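Local coordinates for ricin B lectin (Clostridium thermocellum, PDB 3VSF), which acts as an exo-beta-1,3-galactanase of glycoside hydrolase family 43, probably cleaving beta-1,3-galactan, and carries a galactose-binding ricin-type lectin module, at residues V132-W137 / G197-A202; A148-S153 / D217-A222; F166-D171 / H210-T215; H136-N139 / Q145-A148. All blocks are in the same frame, centred on the assembly; numbering follows the deposited sequence.

Contact 1 of 4, residues V132-W137 / G197-A202; sequences VMWMHW and GYFISA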
loop_
_atom_site.group_PDB
_atom_site.type_symbol
_atom_site.label_atom_id
_atom_site.label_comp_id
_atom_site.label_asym_id
_atom_site.label_seq_id
_atom_site.Cartn_x
_atom_site.Cartn_y
_atom_site.Cartn_z
ATOM N N VAL A 132 -0.613 17.922 16.878
ATOM C CA VAL A 132 -0.502 18.903 15.806
ATOM C C VAL A 132 -0.976 18.315 14.479
ATOM O O VAL A 132 -0.612 17.194 14.123
ATOM C CB VAL A 132 0.946 19.408 15.655
ATOM C CG1 VAL A 132 1.039 20.435 14.537
ATOM C CG2 VAL A 132 1.438 19.997 16.969
ATOM N N MET A 133 -1.790 19.076 13.755
ATOM C CA MET A 133 -2.347 18.614 12.488
ATOM C C MET A 133 -1.924 19.493 11.313
ATOM O O MET A 133 -2.071 20.713 11.354
ATOM C CB MET A 133 -3.875 18.552 12.569
ATOM C CG MET A 133 -4.560 18.369 11.226
ATOM S SD MET A 133 -6.352 18.247 11.369
ATOM C CE MET A 133 -6.838 18.400 9.654
ATOM N N TRP A 134 -1.398 18.861 10.269
ATOM C CA TRP A 134 -1.006 19.567 9.056
ATOM C C TRP A 134 -1.892 19.157 7.886
ATOM O O TRP A 134 -2.591 18.146 7.955
ATOM C CB TRP A 134 0.462 19.297 8.730
ATOM C CG TRP A 134 1.406 19.925 9.704
ATOM C CD1 TRP A 134 1.706 19.479 10.958
ATOM C CD2 TRP A 134 2.176 21.116 9.505
ATOM N NE1 TRP A 134 2.616 20.321 11.552
ATOM C CE2 TRP A 134 2.921 21.333 10.680
ATOM C CE3 TRP A 134 2.309 22.020 8.446
ATOM C CZ2 TRP A 134 3.785 22.415 10.827
ATOM C CZ3 TRP A 134 3.168 23.094 8.593
ATOM C CH2 TRP A 134 3.895 23.283 9.775
ATOM N N MET A 135 -1.861 19.942 6.812
ATOM C CA MET A 135 -2.707 19.676 5.655
ATOM C C MET A 135 -2.334 20.547 4.459
ATOM O O MET A 135 -1.367 21.305 4.506
ATOM C CB MET A 135 -4.178 19.893 6.017
ATOM C CG MET A 135 -4.546 21.350 6.250
ATOM S SD MET A 135 -5.688 21.581 7.626
ATOM C CE MET A 135 -4.625 21.204 9.016
ATOM N N HIS A 136 -3.114 20.426 3.389
ATOM C CA HIS A 136 -2.904 21.213 2.180
ATOM C C HIS A 136 -4.091 22.145 1.964
ATOM O O HIS A 136 -5.240 21.705 1.964
ATOM C CB HIS A 136 -2.730 20.289 0.973
ATOM C CG HIS A 136 -2.583 21.013 -0.329
ATOM N ND1 HIS A 136 -2.890 20.433 -1.542
ATOM C CD2 HIS A 136 -2.156 22.267 -0.611
ATOM C CE1 HIS A 136 -2.663 21.298 -2.513
ATOM N NE2 HIS A 136 -2.217 22.419 -1.976
ATOM N N TRP A 137 -3.811 23.433 1.780
ATOM C CA TRP A 137 -4.871 24.428 1.647
ATOM C C TRP A 137 -4.904 25.061 0.258
ATOM O O TRP A 137 -3.862 25.361 -0.324
ATOM C CB TRP A 137 -4.717 25.516 2.714
ATOM C CG TRP A 137 -5.892 26.444 2.804
ATOM C CD1 TRP A 137 -6.983 26.309 3.612
ATOM C CD2 TRP A 137 -6.092 27.653 2.062
ATOM N NE1 TRP A 137 -7.850 27.356 3.417
ATOM C CE2 TRP A 137 -7.326 28.196 2.471
ATOM C CE3 TRP A 137 -5.349 28.328 1.089
ATOM C CZ2 TRP A 137 -7.832 29.381 1.942
ATOM C CZ3 TRP A 137 -5.853 29.506 0.565
ATOM C CH2 TRP A 137 -7.083 30.019 0.994
ATOM N N GLY A 197 10.171 16.698 14.722
ATOM C CA GLY A 197 9.041 16.649 13.815
ATOM C C GLY A 197 9.430 17.072 12.414
ATOM O O GLY A 197 10.304 17.920 12.232
ATOM N N TYR A 198 8.783 16.477 11.419
ATOM C CA TYR A 198 9.089 16.781 10.028
ATOM C C TYR A 198 7.830 16.921 9.184
ATOM O O TYR A 198 6.862 16.181 9.360
ATOM C CB TYR A 198 10.004 15.707 9.435
ATOM C CG TYR A 198 11.386 15.680 10.043
ATOM C CD1 TYR A 198 12.435 16.379 9.461
ATOM C CD2 TYR A 198 11.643 14.957 11.201
ATOM C CE1 TYR A 198 13.701 16.357 10.012
ATOM C CE2 TYR A 198 12.905 14.931 11.760
ATOM C CZ TYR A 198 13.931 15.633 11.163
ATOM O OH TYR A 198 15.190 15.608 11.716
ATOM N N PHE A 199 7.857 17.882 8.269
ATOM C CA PHE A 199 6.760 18.102 7.338
ATOM C C PHE A 199 7.296 18.055 5.914
ATOM O O PHE A 199 8.256 18.749 5.582
ATOM C CB PHE A 199 6.091 19.452 7.609
ATOM C CG PHE A 199 5.019 19.811 6.620
ATOM C CD1 PHE A 199 3.728 19.331 6.771
ATOM C CD2 PHE A 199 5.299 20.639 5.545
ATOM C CE1 PHE A 199 2.738 19.664 5.863
ATOM C CE2 PHE A 199 4.313 20.975 4.634
ATOM C CZ PHE A 199 3.032 20.486 4.794
ATOM N N ILE A 200 6.682 17.229 5.077
ATOM C CA ILE A 200 7.124 17.082 3.698
ATOM C C ILE A 200 5.998 17.427 2.730
ATOM O O ILE A 200 4.842 17.075 2.961
ATOM C CB ILE A 200 7.643 15.651 3.421
ATOM C CG1 ILE A 200 8.242 15.558 2.016
ATOM C CG2 ILE A 200 6.530 14.629 3.609
ATOM C CD1 ILE A 200 8.861 14.213 1.708
ATOM N N SER A 201 6.340 18.126 1.653
ATOM C CA SER A 201 5.348 18.527 0.662
ATOM C C SER A 201 5.994 18.803 -0.691
ATOM O O SER A 201 7.198 19.043 -0.779
ATOM C CB SER A 201 4.577 19.761 1.139
ATOM O OG SER A 201 5.437 20.878 1.287
ATOM N N ALA A 202 5.183 18.769 -1.744
ATOM C CA ALA A 202 5.667 19.012 -3.098
ATOM C C ALA A 202 5.775 20.506 -3.390
ATOM O O ALA A 202 4.783 21.235 -3.326
ATOM C CB ALA A 202 4.763 18.334 -4.114
#
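Phe-199 meets Trp-134 over the six-membered part of its indole, each ring offset toward the rim of the other. The planes are 35° apart, a tilt that is neither a parallel stack nor a T-shaped one, and the centroids are 4.5 Å from each other. Along the side where the rings approach, Trp-134 CE3 sits 3.5 Å from Phe-199 CD1, and Phe-199 CE1 reaches back to Trp-134 CB at 3.7 Å. The two side chains get there by different torsions. Trp-134 swings its indole beside its own backbone N (chi1 -69°), whereas Phe-199 holds CG opposite its N (chi1 175°) and extends straight toward the other strand. The backbones themselves stay well apart, 8.1 Å between Trp-134 CA and Phe-199 CA, and the contact is made by side chains.

The polar edge of the indole is occupied too: Trp-134 NE1 donates to Tyr-218 O, which helps fix the rotation of the ring. Val-150 and Leu-214 pack on Trp-134, while Ala-148 and Tyr-212 pack on Phe-199, and both aromatic residues are buried. Strands 131-138 and 197-203 belong to two separate four-stranded antiparallel sheets, and this oblique aromatic pair lies where two neighbouring blades of the five-bladed beta-propeller, the fold of family 43 glycoside hydrolases, pack against each other.

Contact 2 of 4, residues A148-S153 / D217-A222; sequences AAVAYS and DYKNIA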
loop_
_atom_site.group_PDB
_atom_site.type_symbol
_atom_site.label_atom_id
_atom_site.label_comp_id
_atom_site.label_asym_id
_atom_site.label_seq_id
_atom_site.Cartn_x
_atom_site.Cartn_y
_atom_site.Cartn_z
ATOM N N ALA A 148 0.564 25.329 3.065
ATOM C CA ALA A 148 0.257 24.363 4.109
ATOM C C ALA A 148 -0.593 25.019 5.188
ATOM O O ALA A 148 -0.597 26.241 5.328
ATOM C CB ALA A 148 1.537 23.808 4.709
ATOM N N ALA A 149 -1.319 24.204 5.945
ATOM C CA ALA A 149 -2.145 24.708 7.035
ATOM C C ALA A 149 -1.881 23.908 8.304
ATOM O O ALA A 149 -1.498 22.741 8.242
ATOM C CB ALA A 149 -3.615 24.652 6.660
ATOM N N VAL A 150 -2.085 24.541 9.456
ATOM C CA VAL A 150 -1.784 23.904 10.731
ATOM C C VAL A 150 -2.928 24.045 11.731
ATOM O O VAL A 150 -3.675 25.022 11.706
ATOM C CB VAL A 150 -0.499 24.485 11.356
ATOM C CG1 VAL A 150 -0.072 23.660 12.560
ATOM C CG2 VAL A 150 0.616 24.537 10.326
ATOM N N ALA A 151 -3.055 23.055 12.608
ATOM C CA ALA A 151 -4.034 23.081 13.687
ATOM C C ALA A 151 -3.521 22.213 14.827
ATOM O O ALA A 151 -2.485 21.563 14.696
ATOM C CB ALA A 151 -5.379 22.578 13.197
ATOM N N TYR A 152 -4.236 22.202 15.948
ATOM C CA TYR A 152 -3.829 21.377 17.082
ATOM C C TYR A 152 -4.922 21.237 18.136
ATOM O O TYR A 152 -5.894 21.994 18.149
ATOM C CB TYR A 152 -2.545 21.919 17.717
ATOM C CG TYR A 152 -2.722 23.223 18.460
ATOM C CD1 TYR A 152 -2.757 23.255 19.848
ATOM C CD2 TYR A 152 -2.854 24.423 17.774
ATOM C CE1 TYR A 152 -2.917 24.444 20.533
ATOM C CE2 TYR A 152 -3.016 25.619 18.450
ATOM C CZ TYR A 152 -3.047 25.622 19.829
ATOM O OH TYR A 152 -3.208 26.811 20.503
ATOM N N SER A 153 -4.750 20.256 19.016
ATOM C CA SER A 153 -5.709 19.985 20.077
ATOM C C SER A 153 -5.031 19.248 21.226
ATOM O O SER A 153 -4.032 18.557 21.025
ATOM C CB SER A 153 -6.877 19.156 19.540
ATOM O OG SER A 153 -7.778 18.808 20.576
ATOM N N ASP A 217 7.741 22.500 18.825
ATOM C CA ASP A 217 6.298 22.479 19.053
ATOM C C ASP A 217 5.521 21.832 17.904
ATOM O O ASP A 217 4.312 21.621 18.008
ATOM C CB ASP A 217 5.772 23.892 19.332
ATOM C CG ASP A 217 6.118 24.875 18.230
ATOM O OD1 ASP A 217 6.108 24.477 17.046
ATOM O OD2 ASP A 217 6.401 26.050 18.548
ATOM N N TYR A 218 6.222 21.526 16.815
ATOM C CA TYR A 218 5.622 20.887 15.642
ATOM C C TYR A 218 4.694 21.815 14.860
ATOM O O TYR A 218 4.271 21.487 13.752
ATOM C CB TYR A 218 4.857 19.618 16.032
ATOM C CG TYR A 218 5.725 18.462 16.474
ATOM C CD1 TYR A 218 7.109 18.539 16.414
ATOM C CD2 TYR A 218 5.154 17.287 16.944
ATOM C CE1 TYR A 218 7.900 17.480 16.818
ATOM C CE2 TYR A 218 5.935 16.224 17.346
ATOM C CZ TYR A 218 7.307 16.325 17.282
ATOM O OH TYR A 218 8.084 15.264 17.683
ATOM N N LYS A 219 4.376 22.968 15.437
ATOM C CA LYS A 219 3.405 23.879 14.838
ATOM C C LYS A 219 4.026 24.851 13.837
ATOM O O LYS A 219 3.312 25.546 13.116
ATOM C CB LYS A 219 2.652 24.648 15.929
ATOM C CG LYS A 219 1.660 23.798 16.708
ATOM C CD LYS A 219 1.145 24.522 17.941
ATOM C CE LYS A 219 2.250 24.717 18.967
ATOM N NZ LYS A 219 1.750 25.344 20.222
ATOM N N ASN A 220 5.355 24.893 13.792
ATOM C CA ASN A 220 6.056 25.800 12.890
ATOM C C ASN A 220 7.214 25.125 12.162
ATOM O O ASN A 220 7.630 24.025 12.525
ATOM C CB ASN A 220 6.561 27.026 13.654
ATOM C CG ASN A 220 5.441 27.796 14.329
ATOM O OD1 ASN A 220 4.332 27.889 13.804
ATOM N ND2 ASN A 220 5.728 28.351 15.500
ATOM N N ILE A 221 7.731 25.791 11.134
ATOM C CA ILE A 221 8.847 25.261 10.359
ATOM C C ILE A 221 10.171 25.886 10.790
ATOM O O ILE A 221 10.347 27.101 10.718
ATOM C CB ILE A 221 8.640 25.479 8.847
ATOM C CG1 ILE A 221 7.449 24.658 8.351
ATOM C CG2 ILE A 221 9.899 25.110 8.077
ATOM C CD1 ILE A 221 7.202 24.771 6.865
ATOM N N ALA A 222 11.098 25.045 11.236
ATOM C CA ALA A 222 12.390 25.510 11.730
ATOM C C ALA A 222 13.404 25.717 10.607
ATOM O O ALA A 222 14.149 26.697 10.610
ATOM C CB ALA A 222 12.939 24.545 12.772
#
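Lys-219 meets Val-150 with its backbone and Tyr-152 with its side chain at the seam between two propeller blades, where the turn ahead of strand 221-228 meets strand 147-153. The buried half is at Val-150, both of whose methyls touch the carbonyl of the turn: CG1 is 3.9 Å from Lys-219 O and CG2 is 4.0 Å from Lys-219 O. Val-150 CA and Lys-219 CA are the nearest pair of alpha carbons, 6.6 Å apart.

Farther out the contact opens toward solvent, for Tyr-152 and Lys-219 are both partly exposed. The lysine chain bends at chi3 (-67°) and crosses one face of the phenol, where its CD makes a CH-pi contact, 4.2 Å from the Tyr-152 ring centroid. NZ continues over the same ring as a cation-pi partner, 4.8 Å from the Tyr-152 centroid and 12° off the ring normal. The ammonium also forms a salt bridge with Glu-130, so it has both a carboxylate and an aromatic face as partners.

An Asx turn shapes the backbone that presents this lysine: Asp-217 OD1, met on its anti side, accepts from Lys-219 N at 2.8 Å.

Contact 3 of 4, residues F166-D171 / H210-T215; sequences FRPMQD and HLYELT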
loop_
_atom_site.group_PDB
_atom_site.type_symbol
_atom_site.label_atom_id
_atom_site.label_comp_id
_atom_site.label_asym_id
_atom_site.label_seq_id
_atom_site.Cartn_x
_atom_site.Cartn_y
_atom_site.Cartn_z
ATOM N N PHE A 166 -0.056 29.056 5.138
ATOM C CA PHE A 166 1.131 29.769 4.686
ATOM C C PHE A 166 1.983 28.934 3.741
ATOM O O PHE A 166 1.922 27.705 3.751
ATOM C CB PHE A 166 1.981 30.169 5.891
ATOM C CG PHE A 166 2.577 28.998 6.621
ATOM C CD1 PHE A 166 3.897 28.634 6.414
ATOM C CD2 PHE A 166 1.811 28.250 7.500
ATOM C CE1 PHE A 166 4.447 27.553 7.079
ATOM C CE2 PHE A 166 2.354 27.168 8.168
ATOM C CZ PHE A 166 3.673 26.820 7.956
ATOM N N ARG A 167 2.784 29.615 2.929
ATOM C CA ARG A 167 3.789 28.951 2.111
ATOM C C ARG A 167 5.111 28.965 2.868
ATOM O O ARG A 167 5.636 30.032 3.186
ATOM C CB ARG A 167 3.933 29.658 0.763
ATOM C CG ARG A 167 2.666 29.633 -0.078
ATOM C CD ARG A 167 2.683 30.710 -1.150
ATOM N NE ARG A 167 3.638 30.429 -2.218
ATOM C CZ ARG A 167 3.310 29.904 -3.394
ATOM N NH1 ARG A 167 2.045 29.597 -3.657
ATOM N NH2 ARG A 167 4.243 29.690 -4.310
ATOM N N PRO A 168 5.646 27.775 3.171
ATOM C CA PRO A 168 6.871 27.634 3.964
ATOM C C PRO A 168 7.950 28.625 3.543
ATOM O O PRO A 168 8.100 28.905 2.354
ATOM C CB PRO A 168 7.317 26.207 3.650
ATOM C CG PRO A 168 6.044 25.482 3.394
ATOM C CD PRO A 168 5.133 26.470 2.715
ATOM N N MET A 169 8.688 29.148 4.518
ATOM C CA MET A 169 9.782 30.075 4.251
ATOM C C MET A 169 9.281 31.342 3.560
ATOM O O MET A 169 9.889 31.816 2.601
ATOM C CB MET A 169 10.858 29.404 3.391
ATOM C CG MET A 169 11.040 27.913 3.656
ATOM S SD MET A 169 11.814 27.529 5.238
ATOM C CE MET A 169 13.484 28.107 4.944
ATOM N N GLN A 170 8.170 31.887 4.046
ATOM C CA GLN A 170 7.598 33.101 3.469
ATOM C C GLN A 170 8.435 34.332 3.796
ATOM O O GLN A 170 8.596 35.225 2.963
ATOM C CB GLN A 170 6.162 33.306 3.960
ATOM C CG GLN A 170 5.098 32.986 2.924
ATOM C CD GLN A 170 3.691 33.227 3.438
ATOM O OE1 GLN A 170 3.494 33.558 4.608
ATOM N NE2 GLN A 170 2.704 33.063 2.564
ATOM N N ASP A 171 8.966 34.371 5.013
ATOM C CA ASP A 171 9.738 35.517 5.481
ATOM C C ASP A 171 11.126 35.590 4.846
ATOM O O ASP A 171 11.710 36.669 4.746
ATOM C CB ASP A 171 9.854 35.493 7.008
ATOM C CG ASP A 171 10.501 34.224 7.526
ATOM O OD1 ASP A 171 10.495 33.213 6.794
ATOM O OD2 ASP A 171 11.011 34.237 8.665
ATOM N N HIS A 210 10.035 18.904 -0.868
ATOM C CA HIS A 210 10.705 19.635 0.199
ATOM C C HIS A 210 10.458 18.989 1.558
ATOM O O HIS A 210 9.312 18.787 1.963
ATOM C CB HIS A 210 10.255 21.099 0.218
ATOM C CG HIS A 210 10.931 21.953 -0.810
ATOM N ND1 HIS A 210 10.677 23.301 -0.941
ATOM C CD2 HIS A 210 11.856 21.652 -1.752
ATOM C CE1 HIS A 210 11.413 23.793 -1.921
ATOM N NE2 HIS A 210 12.138 22.813 -2.430
ATOM N N LEU A 211 11.542 18.659 2.252
ATOM C CA LEU A 211 11.453 18.115 3.599
ATOM C C LEU A 211 11.774 19.205 4.614
ATOM O O LEU A 211 12.926 19.616 4.751
ATOM C CB LEU A 211 12.416 16.940 3.772
ATOM C CG LEU A 211 12.419 16.267 5.147
ATOM C CD1 LEU A 211 11.047 15.695 5.468
ATOM C CD2 LEU A 211 13.483 15.184 5.214
ATOM N N TYR A 212 10.750 19.676 5.317
ATOM C CA TYR A 212 10.921 20.738 6.300
ATOM C C TYR A 212 11.055 20.175 7.709
ATOM O O TYR A 212 10.283 19.308 8.115
ATOM C CB TYR A 212 9.742 21.714 6.251
ATOM C CG TYR A 212 9.481 22.310 4.887
ATOM C CD1 TYR A 212 10.203 23.408 4.438
ATOM C CD2 TYR A 212 8.507 21.780 4.053
ATOM C CE1 TYR A 212 9.966 23.957 3.192
ATOM C CE2 TYR A 212 8.262 22.324 2.806
ATOM C CZ TYR A 212 8.994 23.411 2.381
ATOM O OH TYR A 212 8.752 23.952 1.140
ATOM N N GLU A 213 12.039 20.672 8.449
ATOM C CA GLU A 213 12.192 20.315 9.852
ATOM C C GLU A 213 11.371 21.269 10.708
ATOM O O GLU A 213 11.490 22.487 10.582
ATOM C CB GLU A 213 13.662 20.369 10.269
ATOM C CG GLU A 213 13.900 20.055 11.738
ATOM C CD GLU A 213 15.363 20.136 12.126
ATOM O OE1 GLU A 213 16.210 20.325 11.226
ATOM O OE2 GLU A 213 15.668 20.011 13.331
ATOM N N LEU A 214 10.533 20.714 11.576
ATOM C CA LEU A 214 9.651 21.522 12.406
ATOM C C LEU A 214 10.322 21.950 13.706
ATOM O O LEU A 214 11.257 21.303 14.177
ATOM C CB LEU A 214 8.365 20.755 12.719
ATOM C CG LEU A 214 7.568 20.255 11.516
ATOM C CD1 LEU A 214 6.344 19.477 11.973
ATOM C CD2 LEU A 214 7.170 21.416 10.620
ATOM N N THR A 215 9.839 23.048 14.276
ATOM C CA THR A 215 10.282 23.487 15.591
ATOM C C THR A 215 9.797 22.486 16.637
ATOM O O THR A 215 8.918 21.673 16.355
ATOM C CB THR A 215 9.748 24.894 15.923
ATOM O OG1 THR A 215 8.334 24.936 15.696
ATOM C CG2 THR A 215 10.422 25.939 15.050
#
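In the loop that leaves strand 161-166, Pro-168 presses its ring on the phenol face of Tyr-212, which projects from strand 208-214. Pro-168 CB does most of the touching, lying 3.5 Å from Tyr-212 CZ and equally near CE1. Measured to the Tyr-212 centroid it is 3.9 Å away and 29° off the normal, a CH-pi contact displaced toward the hydroxyl end of the ring. Pro-168 CG follows at 3.7 Å from Tyr-212 CZ, and the two side chains run at about a right angle to each other.

The tyrosine belongs to the next blade of the beta-propeller, so the loop of one four-stranded sheet is packed against a strand of its neighbour; Ile-221, on strand 221-228, adds to the apolar surroundings of the proline. Met-169 adopts a left-handed backbone conformation (phi 61°) and carries CG beside its backbone N, on the far side from the carbonyl carbon. This CG comes within 4.1 Å of Tyr-212 CE1, approaching the ring obliquely.

The hydroxyl of the phenol is held as well. His-210, two residues earlier on the same strand, donates from ND1 to Tyr-212 OH over 2.9 Å, with the oxygen essentially in the imidazole plane. That histidine makes an edge-to-face contact with Tyr-182, which the side chains of Tyr-212 and Met-169 also touch.

Contact 4 of 4, residues H136-N139 / Q145-A148; sequences HWEN and QARA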
loop_
_atom_site.group_PDB
_atom_site.type_symbol
_atom_site.label_atom_id
_atom_site.label_comp_id
_atom_site.label_asym_id
_atom_site.label_seq_id
_atom_site.Cartn_x
_atom_site.Cartn_y
_atom_site.Cartn_z
ATOM N N HIS A 136 -3.114 20.426 3.389
ATOM C CA HIS A 136 -2.904 21.213 2.180
ATOM C C HIS A 136 -4.091 22.145 1.964
ATOM O O HIS A 136 -5.240 21.705 1.964
ATOM C CB HIS A 136 -2.730 20.289 0.973
ATOM C CG HIS A 136 -2.583 21.013 -0.329
ATOM N ND1 HIS A 136 -2.890 20.433 -1.542
ATOM C CD2 HIS A 136 -2.156 22.267 -0.611
ATOM C CE1 HIS A 136 -2.663 21.298 -2.513
ATOM N NE2 HIS A 136 -2.217 22.419 -1.976
ATOM N N TRP A 137 -3.811 23.433 1.780
ATOM C CA TRP A 137 -4.871 24.428 1.647
ATOM C C TRP A 137 -4.904 25.061 0.258
ATOM O O TRP A 137 -3.862 25.361 -0.324
ATOM C CB TRP A 137 -4.717 25.516 2.714
ATOM C CG TRP A 137 -5.892 26.444 2.804
ATOM C CD1 TRP A 137 -6.983 26.309 3.612
ATOM C CD2 TRP A 137 -6.092 27.653 2.062
ATOM N NE1 TRP A 137 -7.850 27.356 3.417
ATOM C CE2 TRP A 137 -7.326 28.196 2.471
ATOM C CE3 TRP A 137 -5.349 28.328 1.089
ATOM C CZ2 TRP A 137 -7.832 29.381 1.942
ATOM C CZ3 TRP A 137 -5.853 29.506 0.565
ATOM C CH2 TRP A 137 -7.083 30.019 0.994
ATOM N N GLU A 138 -6.111 25.261 -0.264
ATOM C CA GLU A 138 -6.302 25.911 -1.556
ATOM C C GLU A 138 -7.512 26.842 -1.529
ATOM O O GLU A 138 -8.338 26.774 -0.621
ATOM C CB GLU A 138 -6.450 24.875 -2.673
ATOM C CG GLU A 138 -5.172 24.113 -2.990
ATOM C CD GLU A 138 -4.077 25.007 -3.545
ATOM O OE1 GLU A 138 -2.931 24.529 -3.685
ATOM O OE2 GLU A 138 -4.361 26.187 -3.847
ATOM N N ASN A 139 -7.612 27.709 -2.533
ATOM C CA ASN A 139 -8.668 28.719 -2.581
ATOM C C ASN A 139 -10.084 28.159 -2.673
ATOM O O ASN A 139 -11.009 28.695 -2.066
ATOM C CB ASN A 139 -8.430 29.690 -3.740
ATOM C CG ASN A 139 -7.323 30.680 -3.452
ATOM O OD1 ASN A 139 -7.042 30.995 -2.295
ATOM N ND2 ASN A 139 -6.689 31.182 -4.505
ATOM N N GLN A 145 -2.713 29.079 -4.690
ATOM C CA GLN A 145 -2.251 29.214 -3.314
ATOM C C GLN A 145 -1.772 27.876 -2.763
ATOM O O GLN A 145 -2.439 27.262 -1.930
ATOM C CB GLN A 145 -3.366 29.772 -2.427
ATOM C CG GLN A 145 -3.963 31.080 -2.923
ATOM C CD GLN A 145 -2.973 32.228 -2.893
ATOM O OE1 GLN A 145 -2.052 32.248 -2.076
ATOM N NE2 GLN A 145 -3.157 33.191 -3.788
ATOM N N ALA A 146 -0.616 27.423 -3.236
ATOM C CA ALA A 146 -0.039 26.173 -2.761
ATOM C C ALA A 146 0.581 26.376 -1.385
ATOM O O ALA A 146 1.783 26.605 -1.263
ATOM C CB ALA A 146 1.000 25.663 -3.740
ATOM N N ARG A 147 -0.247 26.292 -0.349
ATOM C CA ARG A 147 0.209 26.556 1.009
ATOM C C ARG A 147 -0.177 25.434 1.967
ATOM O O ARG A 147 -1.119 24.682 1.716
ATOM C CB ARG A 147 -0.356 27.887 1.509
ATOM C CG ARG A 147 -1.875 27.931 1.550
ATOM C CD ARG A 147 -2.392 29.222 2.164
ATOM N NE ARG A 147 -2.150 30.387 1.318
ATOM C CZ ARG A 147 -2.818 31.533 1.422
ATOM N NH1 ARG A 147 -3.776 31.664 2.331
ATOM N NH2 ARG A 147 -2.535 32.544 0.614
ATOM N N ALA A 148 0.564 25.329 3.065
ATOM C CA ALA A 148 0.257 24.363 4.109
ATOM C C ALA A 148 -0.593 25.019 5.188
ATOM O O ALA A 148 -0.597 26.241 5.328
ATOM C CB ALA A 148 1.537 23.808 4.709
#
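Trp-137 and Arg-147 are a hydrogen-bonded pair of the antiparallel hairpin formed by strands 131-138 and 147-153, with Trp-137 N donating to Arg-147 O at 3.0 Å, while His-136 and Ala-148 form the adjoining non-hydrogen-bonded pair. An inverse gamma turn centred on Ala-146 leads into the second strand.

On the face carrying Trp-137 and Arg-147, the two long side chains run side by side in the same direction. The guanidinium lies nearly parallel to the indole, 16° between planes, and Trp-137 CZ3 stands over one of its faces, 3.5 Å from Arg-147 NH1. With chi1 at 61° and a bend at chi3 (69°), the arginine runs alongside the tryptophan. Gln-145 brings CB to the indole edge, 3.9 Å from Trp-137 CZ3, and its CG packs on the amide of Asn-139, whose ND2 is hydrogen-bonded to Asn-142 OD1.

On the other face, the edge of the imidazole looks at the second strand, His-136 CD2 being 3.5 Å from Arg-147 O. His-136 NE2 donates to Glu-138 OE1 at 2.8 Å, on the anti side of the carboxylate.

Arg-147 NH1 bonds to Ser-165 OG and NH2 weakly to Gln-145 OE1; together with the indole along its face, these partners limit how the guanidinium can turn.

Contacts 1, 2 and 3 lie on one blade interface of the catalytic propeller. Contact 4 is internal to one of the two blades, that of strands 116-124 to 161-166, which the other three join to the next. Contacts 1 and 2 lie closest, about 8 Å between centres; contact 3 is about 9 Å from contact 1 and 10 Å from contact 2. Ala-148 ties contact 4 to contact 1, its CB lying 3.6 Å from Phe-199 CZ, and Pro-168 CB of contact 3 sits 3.5 Å from Ile-221 CD1 of contact 2. The galactose site of Asp-422, Asp-425, Asn-440 and Asn-444 is in the lectin module, away from all four contacts.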